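Local coordinates for envelope glycoprotein (Bourbon virus, PDB 5ZKX), which probably mediates fusion of the viral envelope with host membranes, being a trimeric gp64-related glycoprotein captured in its postfusion form, at residues K121-R126 with S140-V145. Residues are numbered along the deposited sequence; the frame is centred on the assembly and turned at random.
Sequences KELEKR and SWRCGV
E122 and R142 run side by side, and their charged ends join side-on: R142 NE reaches E122 OE2 at 2.8 Å, while NH2 donates to E122 OE1 at 2.9 Å on that oxygen's syn side. The two planes are turned 38° apart, so the fork is twisted rather than flat. L123 packs against the aliphatic part of the same arginine, its CD2 3.6 Å from R142 CD. On the other side of the strand K121 curls back, bent at chi2 and chi4 (67° and 59°), until NZ meets W141 O at 2.6 Å in the carbonyl plane; the same NZ also holds E122 O, from above that carbonyl's plane. Further along, S140 OG takes the E124 N-H almost straight, at 2.7 Å. Between the backbones, C143 N donates to K121 O at 3.0 Å, and the return bond from K121 N to C143 O is weak. A second shell fixes these groups: E187 binds R142 NH1 and S430 O its NH2, E96 holds S140 OG, and C143 is disulfide-bonded to C91. Four of the six hydrogen bonds joining 121-126 to strand 134-148 of the antiparallel sheet thus involve a side chain, and the backbones contribute one isolated antiparallel bridge, a hydrogen-bonded pair.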
loop_
_atom_site.group_PDB
_atom_site.type_symbol
_atom_site.label_atom_id
_atom_site.label_comp_id
_atom_site.label_asym_id
_atom_site.label_seq_id
_atom_site.Cartn_x
_atom_site.Cartn_y
_atom_site.Cartn_z
ATOM N N LYS A 121 14.336 27.291 -18.049
ATOM C CA LYS A 121 13.920 28.676 -18.247
ATOM C C LYS A 121 12.442 28.813 -17.923
ATOM O O LYS A 121 11.610 28.142 -18.538
ATOM C CB LYS A 121 14.194 29.119 -19.686
ATOM C CG LYS A 121 13.657 30.496 -20.039
ATOM C CD LYS A 121 14.394 31.587 -19.282
ATOM C CE LYS A 121 13.870 32.959 -19.660
ATOM N NZ LYS A 121 12.415 33.088 -19.370
ATOM N N GLU A 122 12.120 29.677 -16.965
ATOM C CA GLU A 122 10.745 30.016 -16.633
ATOM C C GLU A 122 10.444 31.428 -17.117
ATOM O O GLU A 122 11.305 32.310 -17.055
ATOM C CB GLU A 122 10.494 29.914 -15.126
ATOM C CG GLU A 122 9.024 29.975 -14.746
ATOM C CD GLU A 122 8.188 28.976 -15.524
ATOM O OE1 GLU A 122 8.427 27.758 -15.381
ATOM O OE2 GLU A 122 7.301 29.406 -16.287
ATOM N N LEU A 123 9.224 31.637 -17.603
ATOM C CA LEU A 123 8.865 32.940 -18.135
ATOM C C LEU A 123 8.473 33.889 -17.010
ATOM O O LEU A 123 8.129 33.475 -15.899
ATOM C CB LEU A 123 7.728 32.821 -19.156
ATOM C CG LEU A 123 6.323 32.392 -18.723
ATOM C CD1 LEU A 123 5.484 33.573 -18.267
ATOM C CD2 LEU A 123 5.634 31.689 -19.873
ATOM N N GLU A 124 8.536 35.183 -17.310
ATOM C CA GLU A 124 8.055 36.223 -16.412
ATOM C C GLU A 124 6.839 36.891 -17.034
ATOM O O GLU A 124 6.863 37.264 -18.212
ATOM C CB GLU A 124 9.139 37.260 -16.119
ATOM C CG GLU A 124 8.711 38.299 -15.089
ATOM C CD GLU A 124 9.847 39.202 -14.660
ATOM O OE1 GLU A 124 10.024 39.401 -13.440
ATOM O OE2 GLU A 124 10.563 39.716 -15.543
ATOM N N LYS A 125 5.777 37.033 -16.242
ATOM C CA LYS A 125 4.519 37.607 -16.713
ATOM C C LYS A 125 4.562 39.118 -16.503
ATOM O O LYS A 125 4.007 39.663 -15.548
ATOM C CB LYS A 125 3.345 36.963 -15.986
ATOM C CG LYS A 125 1.977 37.421 -16.452
ATOM C CD LYS A 125 0.938 37.132 -15.391
ATOM C CE LYS A 125 -0.452 37.500 -15.863
ATOM N NZ LYS A 125 -1.460 37.263 -14.789
ATOM N N ARG A 126 5.236 39.806 -17.424
ATOM C CA ARG A 126 5.462 41.241 -17.318
ATOM C C ARG A 126 4.778 41.979 -18.460
ATOM O O ARG A 126 4.715 41.485 -19.588
ATOM C CB ARG A 126 6.955 41.572 -17.311
ATOM C CG ARG A 126 7.681 41.109 -18.541
ATOM C CD ARG A 126 9.020 41.797 -18.699
ATOM N NE ARG A 126 9.656 41.383 -19.944
ATOM C CZ ARG A 126 10.444 40.321 -20.061
ATOM N NH1 ARG A 126 10.706 39.562 -19.005
ATOM N NH2 ARG A 126 10.974 40.020 -21.238
ATOM N N SER A 140 8.316 36.806 -22.947
ATOM C CA SER A 140 9.056 35.959 -22.019
ATOM C C SER A 140 8.809 34.496 -22.354
ATOM O O SER A 140 7.672 34.098 -22.619
ATOM C CB SER A 140 8.649 36.239 -20.573
ATOM O OG SER A 140 9.637 35.788 -19.665
ATOM N N TRP A 141 9.871 33.695 -22.327
ATOM C CA TRP A 141 9.820 32.309 -22.772
ATOM C C TRP A 141 10.019 31.346 -21.608
ATOM O O TRP A 141 10.635 31.682 -20.593
ATOM C CB TRP A 141 10.885 32.032 -23.839
ATOM C CG TRP A 141 10.608 32.690 -25.147
ATOM C CD1 TRP A 141 10.859 33.988 -25.481
ATOM C CD2 TRP A 141 10.024 32.082 -26.306
ATOM N NE1 TRP A 141 10.466 34.228 -26.774
ATOM C CE2 TRP A 141 9.950 33.074 -27.303
ATOM C CE3 TRP A 141 9.556 30.797 -26.595
ATOM C CZ2 TRP A 141 9.428 32.820 -28.569
ATOM C CZ3 TRP A 141 9.037 30.547 -27.853
ATOM C CH2 TRP A 141 8.977 31.553 -28.823
ATOM N N ARG A 142 9.484 30.139 -21.775
ATOM C CA ARG A 142 9.701 29.039 -20.849
ATOM C C ARG A 142 9.985 27.781 -21.655
ATOM O O ARG A 142 9.475 27.611 -22.765
ATOM C CB ARG A 142 8.496 28.820 -19.920
ATOM C CG ARG A 142 7.322 28.091 -20.569
ATOM C CD ARG A 142 6.083 28.118 -19.688
ATOM N NE ARG A 142 6.361 27.678 -18.322
ATOM C CZ ARG A 142 5.995 26.500 -17.828
ATOM N NH1 ARG A 142 5.333 25.636 -18.585
ATOM N NH2 ARG A 142 6.291 26.185 -16.577
ATOM N N CYS A 143 10.822 26.907 -21.100
ATOM C CA CYS A 143 11.125 25.646 -21.762
ATOM C C CYS A 143 11.747 24.685 -20.762
ATOM O O CYS A 143 12.328 25.090 -19.752
ATOM C CB CYS A 143 12.057 25.843 -22.963
ATOM S SG CYS A 143 13.730 26.374 -22.551
ATOM N N GLY A 144 11.621 23.400 -21.069
ATOM C CA GLY A 144 12.217 22.364 -20.250
ATOM C C GLY A 144 12.288 21.072 -21.025
ATOM O O GLY A 144 11.586 20.885 -22.024
ATOM N N VAL A 145 13.153 20.173 -20.553
ATOM C CA VAL A 145 13.365 18.883 -21.198
ATOM C C VAL A 145 13.813 17.884 -20.140
ATOM O O VAL A 145 14.395 18.256 -19.115
ATOM C CB VAL A 145 14.392 18.989 -22.352
ATOM C CG1 VAL A 145 15.808 19.136 -21.808
ATOM C CG2 VAL A 145 14.284 17.792 -23.293
#